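Local coordinates for protein guanine deaminase (Escherichia coli, PDB 6OHB) that catalyses the zinc-dependent hydrolytic deamination of guanine to xanthine and ammonia in purine breakdown, at residues L139-V144 and W233-L238; V168-N173 and T207-P212; E217-A222 and D260-Y265. One frame throughout, in Å; residues are numbered along the deposited sequence.

Interaction 1: L139-V144 and W233-L238. With ZN (zinc ion), chain E.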
loop_
_atom_site.group_PDB
_atom_site.type_symbol
_atom_site.label_atom_id
_atom_site.label_comp_id
_atom_site.label_asym_id
_atom_site.label_seq_id
_atom_site.Cartn_x
_atom_site.Cartn_y
_atom_site.Cartn_z
ATOM N N LEU A 139 -18.848 1.991 -10.888
ATOM C CA LEU A 139 -19.179 3.113 -11.755
ATOM C C LEU A 139 -17.933 3.368 -12.596
ATOM O O LEU A 139 -16.883 3.739 -12.061
ATOM C CB LEU A 139 -19.584 4.330 -10.928
ATOM C CG LEU A 139 -19.644 5.686 -11.629
ATOM C CD1 LEU A 139 -20.612 5.656 -12.805
ATOM C CD2 LEU A 139 -20.025 6.772 -10.630
ATOM N N VAL A 140 -18.036 3.131 -13.900
ATOM C CA VAL A 140 -16.881 2.895 -14.756
ATOM C C VAL A 140 -16.813 3.981 -15.820
ATOM O O VAL A 140 -17.776 4.186 -16.568
ATOM C CB VAL A 140 -16.943 1.509 -15.423
ATOM C CG1 VAL A 140 -15.699 1.282 -16.269
ATOM C CG2 VAL A 140 -17.106 0.410 -14.384
ATOM N N PHE A 141 -15.672 4.662 -15.898
ATOM C CA PHE A 141 -15.393 5.502 -17.053
ATOM C C PHE A 141 -15.122 4.620 -18.263
ATOM O O PHE A 141 -14.316 3.687 -18.199
ATOM C CB PHE A 141 -14.195 6.410 -16.788
ATOM C CG PHE A 141 -14.557 7.852 -16.578
ATOM C CD1 PHE A 141 -15.305 8.232 -15.478
ATOM C CD2 PHE A 141 -14.147 8.824 -17.476
ATOM C CE1 PHE A 141 -15.637 9.552 -15.270
ATOM C CE2 PHE A 141 -14.473 10.149 -17.278
ATOM C CZ PHE A 141 -15.217 10.518 -16.173
ATOM N N GLY A 142 -15.806 4.905 -19.362
ATOM C CA GLY A 142 -15.553 4.205 -20.603
ATOM C C GLY A 142 -14.522 4.857 -21.502
ATOM O O GLY A 142 -13.530 5.435 -21.045
ATOM N N THR A 143 -14.766 4.761 -22.804
ATOM C CA THR A 143 -13.970 5.404 -23.831
ATOM C C THR A 143 -14.719 6.609 -24.383
ATOM O O THR A 143 -15.855 6.903 -24.004
ATOM C CB THR A 143 -13.703 4.414 -24.966
ATOM O OG1 THR A 143 -14.877 3.605 -25.164
ATOM C CG2 THR A 143 -12.534 3.515 -24.635
ATOM N N VAL A 144 -14.062 7.327 -25.292
ATOM C CA VAL A 144 -14.816 8.251 -26.125
ATOM C C VAL A 144 -15.479 7.486 -27.265
ATOM O O VAL A 144 -16.538 7.887 -27.752
ATOM C CB VAL A 144 -13.909 9.376 -26.648
ATOM C CG1 VAL A 144 -14.744 10.570 -27.063
ATOM C CG2 VAL A 144 -12.900 9.767 -25.591
ATOM N N TRP A 233 -27.230 7.986 -14.795
ATOM C CA TRP A 233 -26.276 8.564 -13.869
ATOM C C TRP A 233 -25.505 9.689 -14.550
ATOM O O TRP A 233 -25.477 9.805 -15.778
ATOM C CB TRP A 233 -25.328 7.482 -13.340
ATOM C CG TRP A 233 -25.882 6.770 -12.134
ATOM C CD1 TRP A 233 -25.387 6.807 -10.866
ATOM C CD2 TRP A 233 -27.055 5.943 -12.083
ATOM N NE1 TRP A 233 -26.171 6.052 -10.030
ATOM C CE2 TRP A 233 -27.202 5.513 -10.752
ATOM C CE3 TRP A 233 -27.994 5.527 -13.034
ATOM C CZ2 TRP A 233 -28.252 4.683 -10.344
ATOM C CZ3 TRP A 233 -29.038 4.699 -12.630
ATOM C CH2 TRP A 233 -29.155 4.288 -11.298
ATOM N N VAL A 234 -24.901 10.541 -13.727
ATOM C CA VAL A 234 -23.939 11.536 -14.180
ATOM C C VAL A 234 -22.631 11.246 -13.460
ATOM O O VAL A 234 -22.631 10.966 -12.258
ATOM C CB VAL A 234 -24.418 12.975 -13.894
ATOM C CG1 VAL A 234 -23.337 13.980 -14.251
ATOM C CG2 VAL A 234 -25.715 13.266 -14.646
ATOM N N HIS A 235 -21.519 11.308 -14.186
ATOM C CA HIS A 235 -20.238 10.889 -13.628
ATOM C C HIS A 235 -19.136 11.753 -14.218
ATOM O O HIS A 235 -18.923 11.724 -15.434
ATOM C CB HIS A 235 -19.994 9.410 -13.938
ATOM C CG HIS A 235 -18.772 8.848 -13.289
ATOM N ND1 HIS A 235 -18.134 7.718 -13.757
ATOM C CD2 HIS A 235 -18.073 9.253 -12.202
ATOM C CE1 HIS A 235 -17.098 7.451 -12.983
ATOM N NE2 HIS A 235 -17.039 8.368 -12.034
ATOM N N THR A 236 -18.417 12.499 -13.377
ATOM C CA THR A 236 -17.329 13.312 -13.912
ATOM C C THR A 236 -16.287 13.567 -12.830
ATOM O O THR A 236 -16.489 13.229 -11.667
ATOM C CB THR A 236 -17.869 14.632 -14.492
ATOM O OG1 THR A 236 -16.837 15.288 -15.236
ATOM C CG2 THR A 236 -18.367 15.553 -13.383
ATOM N N HIS A 237 -15.167 14.179 -13.227
ATOM C CA HIS A 237 -14.104 14.556 -12.298
ATOM C C HIS A 237 -14.333 15.991 -11.804
ATOM O O HIS A 237 -14.872 16.829 -12.532
ATOM C CB HIS A 237 -12.726 14.444 -12.969
ATOM C CG HIS A 237 -12.267 13.037 -13.249
ATOM N ND1 HIS A 237 -12.551 12.373 -14.426
ATOM C CD2 HIS A 237 -11.486 12.195 -12.526
ATOM C CE1 HIS A 237 -11.985 11.177 -14.405
ATOM N NE2 HIS A 237 -11.337 11.042 -13.261
ATOM N N LEU A 238 -13.925 16.279 -10.558
ATOM C CA LEU A 238 -14.161 17.609 -9.995
ATOM C C LEU A 238 -13.102 17.974 -8.961
ATOM O O LEU A 238 -12.922 17.241 -7.985
ATOM C CB LEU A 238 -15.557 17.694 -9.355
ATOM C CG LEU A 238 -15.952 18.994 -8.640
ATOM C CD1 LEU A 238 -16.150 20.114 -9.647
ATOM C CD2 LEU A 238 -17.219 18.783 -7.818
HETATM ZN ZN ZN E . -10.488 9.240 -12.808
HETATM O O HOH W 1 -19.035 6.732 -16.172
#
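Inside the TIM barrel of this amidohydrolase, next to the zinc site, strand 139-141 faces strand 233-238 across the barrel interior, and Leu139 and Phe141 enclose the imidazole of His235. Leu139 CG sits over one face of that ring, 3.4 Å from its centroid, while Phe141 brings its edge, through CE1, over the centre of the opposite face. The Phe141-His235 pair is thus T-shaped, with centroids 4.7 Å apart and planes at 75°. CG of His235 stands anti to the backbone N (chi1 -174°), which sends the ring across the interior into this sandwich. Water 1, lying in the plane of the imidazole, is hydrogen-bonded to His235 ND1 (2.8 Å) and donates to Val140 O; His235 NE2 bonds to ND1 of His82, a zinc ligand, making His235 a second-shell residue. With an alanine in place of His235, His82 ND1 is likely to lose this partner and a gap to open between Leu139 and Phe141. Two residues on from His235, His237 ND1 bonds to Arg209 O and lies 3.7 Å from Phe141 CZ, the two rings meeting obliquely. His82, His84 and Asp327 share the metal with His237, whose NE2 binds the zinc ion at 2.0 Å.

Interaction 2: V168-N173 and T207-P212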
loop_
_atom_site.group_PDB
_atom_site.type_symbol
_atom_site.label_atom_id
_atom_site.label_comp_id
_atom_site.label_asym_id
_atom_site.label_seq_id
_atom_site.Cartn_x
_atom_site.Cartn_y
_atom_site.Cartn_z
ATOM N N VAL A 168 -17.207 8.377 -22.733
ATOM C CA VAL A 168 -16.574 9.641 -22.380
ATOM C C VAL A 168 -16.962 10.702 -23.400
ATOM O O VAL A 168 -16.918 10.466 -24.614
ATOM C CB VAL A 168 -15.048 9.480 -22.307
ATOM C CG1 VAL A 168 -14.389 10.823 -22.031
ATOM C CG2 VAL A 168 -14.662 8.470 -21.245
ATOM N N MET A 169 -17.388 11.864 -22.909
ATOM C CA MET A 169 -17.677 13.018 -23.747
ATOM C C MET A 169 -16.531 14.014 -23.611
ATOM O O MET A 169 -16.294 14.541 -22.519
ATOM C CB MET A 169 -19.010 13.652 -23.342
ATOM C CG MET A 169 -20.188 12.682 -23.365
ATOM S SD MET A 169 -21.730 13.383 -22.732
ATOM C CE MET A 169 -21.646 15.046 -23.379
ATOM N N MET A 170 -15.828 14.271 -24.715
ATOM C CA MET A 170 -14.720 15.227 -24.718
ATOM C C MET A 170 -14.474 15.702 -26.145
ATOM O O MET A 170 -14.131 14.894 -27.015
ATOM C CB MET A 170 -13.456 14.603 -24.119
ATOM C CG MET A 170 -13.152 13.195 -24.608
ATOM S SD MET A 170 -11.632 12.515 -23.911
ATOM C CE MET A 170 -10.561 13.941 -24.002
ATOM N N ASP A 171 -14.634 17.007 -26.389
ATOM C CA ASP A 171 -14.519 17.547 -27.742
ATOM C C ASP A 171 -13.433 18.609 -27.901
ATOM O O ASP A 171 -13.320 19.193 -28.985
ATOM C CB ASP A 171 -15.869 18.105 -28.215
ATOM C CG ASP A 171 -16.309 19.339 -27.446
ATOM O OD1 ASP A 171 -15.771 19.594 -26.348
ATOM O OD2 ASP A 171 -17.207 20.053 -27.942
ATOM N N ARG A 172 -12.634 18.882 -26.869
ATOM C CA ARG A 172 -11.590 19.890 -26.993
ATOM C C ARG A 172 -10.454 19.594 -26.021
ATOM O O ARG A 172 -10.595 18.791 -25.095
ATOM C CB ARG A 172 -12.147 21.301 -26.756
ATOM C CG ARG A 172 -12.440 21.622 -25.305
ATOM C CD ARG A 172 -13.022 23.017 -25.165
ATOM N NE ARG A 172 -13.362 23.332 -23.781
ATOM C CZ ARG A 172 -13.915 24.477 -23.387
ATOM N NH1 ARG A 172 -14.191 25.424 -24.273
ATOM N NH2 ARG A 172 -14.191 24.674 -22.106
ATOM N N ASN A 173 -9.310 20.244 -26.271
ATOM C CA ASN A 173 -8.152 20.230 -25.371
ATOM C C ASN A 173 -7.603 18.819 -25.165
ATOM O O ASN A 173 -7.252 18.425 -24.051
ATOM C CB ASN A 173 -8.487 20.882 -24.029
ATOM C CG ASN A 173 -8.629 22.383 -24.134
ATOM O OD1 ASN A 173 -7.929 23.028 -24.917
ATOM N ND2 ASN A 173 -9.538 22.951 -23.352
ATOM N N THR A 207 -21.196 10.769 -19.069
ATOM C CA THR A 207 -19.817 10.831 -18.594
ATOM C C THR A 207 -19.016 11.829 -19.418
ATOM O O THR A 207 -18.311 11.455 -20.368
ATOM C CB THR A 207 -19.174 9.442 -18.640
ATOM O OG1 THR A 207 -20.060 8.483 -18.048
ATOM C CG2 THR A 207 -17.881 9.426 -17.881
ATOM N N PRO A 208 -19.111 13.119 -19.094
ATOM C CA PRO A 208 -18.090 14.064 -19.565
ATOM C C PRO A 208 -16.844 13.901 -18.706
ATOM O O PRO A 208 -16.936 13.837 -17.478
ATOM C CB PRO A 208 -18.748 15.434 -19.365
ATOM C CG PRO A 208 -19.750 15.215 -18.250
ATOM C CD PRO A 208 -20.184 13.775 -18.319
ATOM N N ARG A 209 -15.677 13.826 -19.354
ATOM C CA ARG A 209 -14.441 13.588 -18.614
ATOM C C ARG A 209 -14.257 14.639 -17.527
ATOM O O ARG A 209 -14.246 14.322 -16.331
ATOM C CB ARG A 209 -13.238 13.565 -19.560
ATOM C CG ARG A 209 -11.956 13.113 -18.866
ATOM C CD ARG A 209 -10.768 13.054 -19.806
ATOM N NE ARG A 209 -10.905 12.022 -20.828
ATOM C CZ ARG A 209 -10.447 10.781 -20.710
ATOM N NH1 ARG A 209 -9.817 10.399 -19.603
ATOM N NH2 ARG A 209 -10.617 9.919 -21.702
ATOM N N PHE A 210 -14.124 15.899 -17.928
ATOM C CA PHE A 210 -14.249 17.034 -17.023
ATOM C C PHE A 210 -14.508 18.279 -17.866
ATOM O O PHE A 210 -14.536 18.224 -19.100
ATOM C CB PHE A 210 -13.015 17.199 -16.121
ATOM C CG PHE A 210 -11.693 17.159 -16.852
ATOM C CD1 PHE A 210 -10.678 16.321 -16.424
ATOM C CD2 PHE A 210 -11.462 17.960 -17.953
ATOM C CE1 PHE A 210 -9.464 16.282 -17.082
ATOM C CE2 PHE A 210 -10.249 17.926 -18.613
ATOM C CZ PHE A 210 -9.252 17.086 -18.179
ATOM N N ALA A 211 -14.707 19.405 -17.184
ATOM C CA ALA A 211 -15.045 20.641 -17.885
ATOM C C ALA A 211 -13.957 21.124 -18.844
ATOM O O ALA A 211 -14.315 21.602 -19.935
ATOM C CB ALA A 211 -15.397 21.730 -16.862
ATOM N N PRO A 212 -12.656 21.044 -18.525
ATOM C CA PRO A 212 -11.648 21.496 -19.502
ATOM C C PRO A 212 -11.785 20.888 -20.888
ATOM O O PRO A 212 -11.571 21.595 -21.879
ATOM C CB PRO A 212 -10.328 21.085 -18.840
ATOM C CG PRO A 212 -10.598 21.219 -17.391
ATOM C CD PRO A 212 -12.054 20.852 -17.190
HETATM O O HOH W 2 -14.660 16.553 -20.885
#
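The guanidinium of Arg209 meets Met170 SD at its edge, near the plane, while Val168 CG1 comes at it obliquely; that of Arg172 has Pro212 O and Ala211 O at its edge. Between Arg209 and Met170 the bond is weak, NE giving its hydrogen to SD over 3.2 Å. The Arg209 chain leaves with CG anti to the backbone N (chi1 -171°) and bends at chi3 (-66°), which turns NE to the sulfur; beyond it, NH2 forms a salt bridge with Glu110, so that both bonds hold the head group. Arg209 and Phe210 probably line the substrate site, as in related enzymes.

The backbones run side by side as parallel neighbours of the TIM barrel, at the C-terminal ends of strands 164-169 and 203-208, which helix 182-196 joins in a beta-alpha-beta unit. Met169 N donates to Thr207 O at 2.7 Å, and Arg209 N returns a weak bond to Met169 O. The side chains of Met169 and Pro208 lie on the same face of the sheet, CB to CB 4.4 Å. Water 2 donates to Met169 O at 3.1 Å, just where the two chains part.

Past the strands, two donors grip one carbonyl oxygen, Pro212 O. Arg172 NE reaches it at 3.1 Å from above its carbonyl plane, and Asn173 ND2 at 2.9 Å from the opposite face, with the oxygen lying in the Asn173 amide plane. Leu251 of helix 242-251 touches both Arg172 and Asn173.

Interaction 3: E217-A222 and D260-Y265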
loop_
_atom_site.group_PDB
_atom_site.type_symbol
_atom_site.label_atom_id
_atom_site.label_comp_id
_atom_site.label_asym_id
_atom_site.label_seq_id
_atom_site.Cartn_x
_atom_site.Cartn_y
_atom_site.Cartn_z
ATOM N N GLU A 217 -20.945 23.803 -25.910
ATOM C CA GLU A 217 -21.903 23.040 -26.707
ATOM C C GLU A 217 -22.043 21.614 -26.190
ATOM O O GLU A 217 -23.159 21.096 -26.051
ATOM C CB GLU A 217 -21.471 23.034 -28.176
ATOM C CG GLU A 217 -21.825 24.302 -28.928
ATOM C CD GLU A 217 -21.073 25.513 -28.411
ATOM O OE1 GLU A 217 -19.829 25.550 -28.547
ATOM O OE2 GLU A 217 -21.727 26.419 -27.849
ATOM N N GLN A 218 -20.918 20.964 -25.889
ATOM C CA GLN A 218 -20.977 19.600 -25.377
ATOM C C GLN A 218 -21.588 19.551 -23.981
ATOM O O GLN A 218 -22.320 18.609 -23.654
ATOM C CB GLN A 218 -19.584 18.979 -25.376
ATOM C CG GLN A 218 -19.593 17.494 -25.087
ATOM C CD GLN A 218 -18.253 16.850 -25.343
ATOM O OE1 GLN A 218 -17.305 17.045 -24.580
ATOM N NE2 GLN A 218 -18.164 16.071 -26.417
ATOM N N MET A 219 -21.290 20.543 -23.136
ATOM C CA MET A 219 -21.929 20.599 -21.826
ATOM C C MET A 219 -23.440 20.733 -21.970
ATOM O O MET A 219 -24.204 20.110 -21.217
ATOM C CB MET A 219 -21.353 21.752 -21.002
ATOM C CG MET A 219 -19.888 21.575 -20.588
ATOM S SD MET A 219 -19.553 20.260 -19.379
ATOM C CE MET A 219 -20.520 20.805 -17.972
ATOM N N ALA A 220 -23.893 21.519 -22.955
ATOM C CA ALA A 220 -25.328 21.622 -23.215
ATOM C C ALA A 220 -25.905 20.294 -23.693
ATOM O O ALA A 220 -27.024 19.925 -23.312
ATOM C CB ALA A 220 -25.605 22.725 -24.238
ATOM N N MET A 221 -25.156 19.553 -24.518
ATOM C CA MET A 221 -25.633 18.240 -24.954
ATOM C C MET A 221 -25.747 17.266 -23.781
ATOM O O MET A 221 -26.696 16.476 -23.709
ATOM C CB MET A 221 -24.713 17.670 -26.037
ATOM C CG MET A 221 -24.780 18.405 -27.368
ATOM S SD MET A 221 -26.456 18.539 -28.024
ATOM C CE MET A 221 -26.231 17.973 -29.708
ATOM N N ALA A 222 -24.792 17.309 -22.850
ATOM C CA ALA A 222 -24.880 16.457 -21.665
ATOM C C ALA A 222 -26.085 16.827 -20.808
ATOM O O ALA A 222 -26.793 15.945 -20.300
ATOM C CB ALA A 222 -23.596 16.553 -20.845
ATOM N N ASP A 260 -19.841 24.959 -10.102
ATOM C CA ASP A 260 -20.951 25.727 -10.648
ATOM C C ASP A 260 -21.089 25.562 -12.154
ATOM O O ASP A 260 -22.191 25.740 -12.682
ATOM C CB ASP A 260 -20.808 27.207 -10.299
ATOM C CG ASP A 260 -22.044 28.008 -10.667
ATOM O OD1 ASP A 260 -23.039 27.948 -9.910
ATOM O OD2 ASP A 260 -22.021 28.694 -11.714
ATOM N N VAL A 261 -20.014 25.198 -12.854
ATOM C CA VAL A 261 -20.142 24.883 -14.275
ATOM C C VAL A 261 -21.066 23.687 -14.463
ATOM O O VAL A 261 -21.966 23.704 -15.310
ATOM C CB VAL A 261 -18.762 24.630 -14.904
ATOM C CG1 VAL A 261 -18.904 24.412 -16.406
ATOM C CG2 VAL A 261 -17.822 25.784 -14.600
ATOM N N TYR A 262 -20.860 22.632 -13.667
ATOM C CA TYR A 262 -21.725 21.461 -13.754
ATOM C C TYR A 262 -23.132 21.786 -13.276
ATOM O O TYR A 262 -24.116 21.323 -13.865
ATOM C CB TYR A 262 -21.151 20.315 -12.921
ATOM C CG TYR A 262 -19.805 19.815 -13.373
ATOM C CD1 TYR A 262 -19.578 19.460 -14.698
ATOM C CD2 TYR A 262 -18.758 19.696 -12.471
ATOM C CE1 TYR A 262 -18.337 19.001 -15.109
ATOM C CE2 TYR A 262 -17.517 19.238 -12.870
ATOM C CZ TYR A 262 -17.311 18.893 -14.187
ATOM O OH TYR A 262 -16.072 18.438 -14.575
ATOM N N HIS A 263 -23.239 22.603 -12.227
ATOM C CA HIS A 263 -24.540 22.921 -11.643
ATOM C C HIS A 263 -25.413 23.716 -12.608
ATOM O O HIS A 263 -26.612 23.439 -12.733
ATOM C CB HIS A 263 -24.347 23.685 -10.332
ATOM C CG HIS A 263 -25.625 24.026 -9.631
ATOM N ND1 HIS A 263 -26.451 23.069 -9.079
ATOM C CD2 HIS A 263 -26.215 25.219 -9.379
ATOM C CE1 HIS A 263 -27.495 23.658 -8.524
ATOM N NE2 HIS A 263 -27.375 24.962 -8.692
ATOM N N GLN A 264 -24.837 24.716 -13.289
ATOM C CA GLN A 264 -25.623 25.535 -14.209
ATOM C C GLN A 264 -26.095 24.729 -15.411
ATOM O O GLN A 264 -27.137 25.045 -15.995
ATOM C CB GLN A 264 -24.818 26.751 -14.676
ATOM C CG GLN A 264 -24.522 27.782 -13.588
ATOM C CD GLN A 264 -25.749 28.181 -12.782
ATOM O OE1 GLN A 264 -26.826 28.417 -13.334
ATOM N NE2 GLN A 264 -25.587 28.262 -11.465
ATOM N N TYR A 265 -25.346 23.699 -15.805
ATOM C CA TYR A 265 -25.779 22.786 -16.850
ATOM C C TYR A 265 -26.620 21.633 -16.305
ATOM O O TYR A 265 -26.742 20.597 -16.970
ATOM C CB TYR A 265 -24.569 22.248 -17.618
ATOM C CG TYR A 265 -23.957 23.249 -18.574
ATOM C CD1 TYR A 265 -24.613 23.615 -19.745
ATOM C CD2 TYR A 265 -22.726 23.832 -18.304
ATOM C CE1 TYR A 265 -24.059 24.532 -20.618
ATOM C CE2 TYR A 265 -22.163 24.753 -19.171
ATOM C CZ TYR A 265 -22.833 25.099 -20.327
ATOM O OH TYR A 265 -22.270 26.014 -21.190
#
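A CH-pi contact joins Met219 to Tyr265: CB of the methionine stands above the centre of the phenol ring, 3.5 Å from the centroid and only 8° off the ring normal. The same ring takes part in a Met-aromatic contact, Met219 SD lying obliquely at 5.5 Å from its centroid.

Apolar touches fill in around this pair. Bends at chi2 (-68°) and chi3 (-61°) fold the methionine back so that its terminal methyl CE comes to 3.7 Å from Tyr262 CD1, approaching that ring obliquely, and to 4.3 Å from Val261 CG1. The next residue, Ala220, brings CB to 4.3 Å from Tyr265 CE1.

The polar bonds lie to the side of this apolar contact. Gln264 NE2 donates to Asp260 OD1 at 3.0 Å, one turn back, on the syn side but tilted from the plane of a carboxylate that also makes a salt bridge with Arg287. Tyr262 OH bonds to His237 O at 2.9 Å, tying its helix to a strand that carries a zinc ligand.

Tyr265, the first residue beyond helix 258-264 to leave helical geometry, thus turns its ring face to helix 216-228, and Met219 fits between the two helices in the outer helical layer of a TIM barrel.

How the interactions relate
Interactions 1 and 2 belong to the same run of barrel strands, their centres about 10 Å apart: 135-141 neighbours 164-169, and 203-208 neighbours 233-238. Thr236 OG1 is 2.7 Å from Pro208 O, a probable hydrogen bond joining the two. Interaction 3 lies farther out, its centre about 15 Å from that of interaction 1 and about 11 Å from that of interaction 2. Tyr262 links it inward, with CE2 3.6 Å from Leu238 CD1 of interaction 1 and its ring beside Phe210 of interaction 2. Around the zinc, interaction 1 supplies the ligand His237, whereas the nearest side-chain atom of Arg209 in interaction 2 lies about 7 Å from the metal and that of Tyr262 about 11 Å.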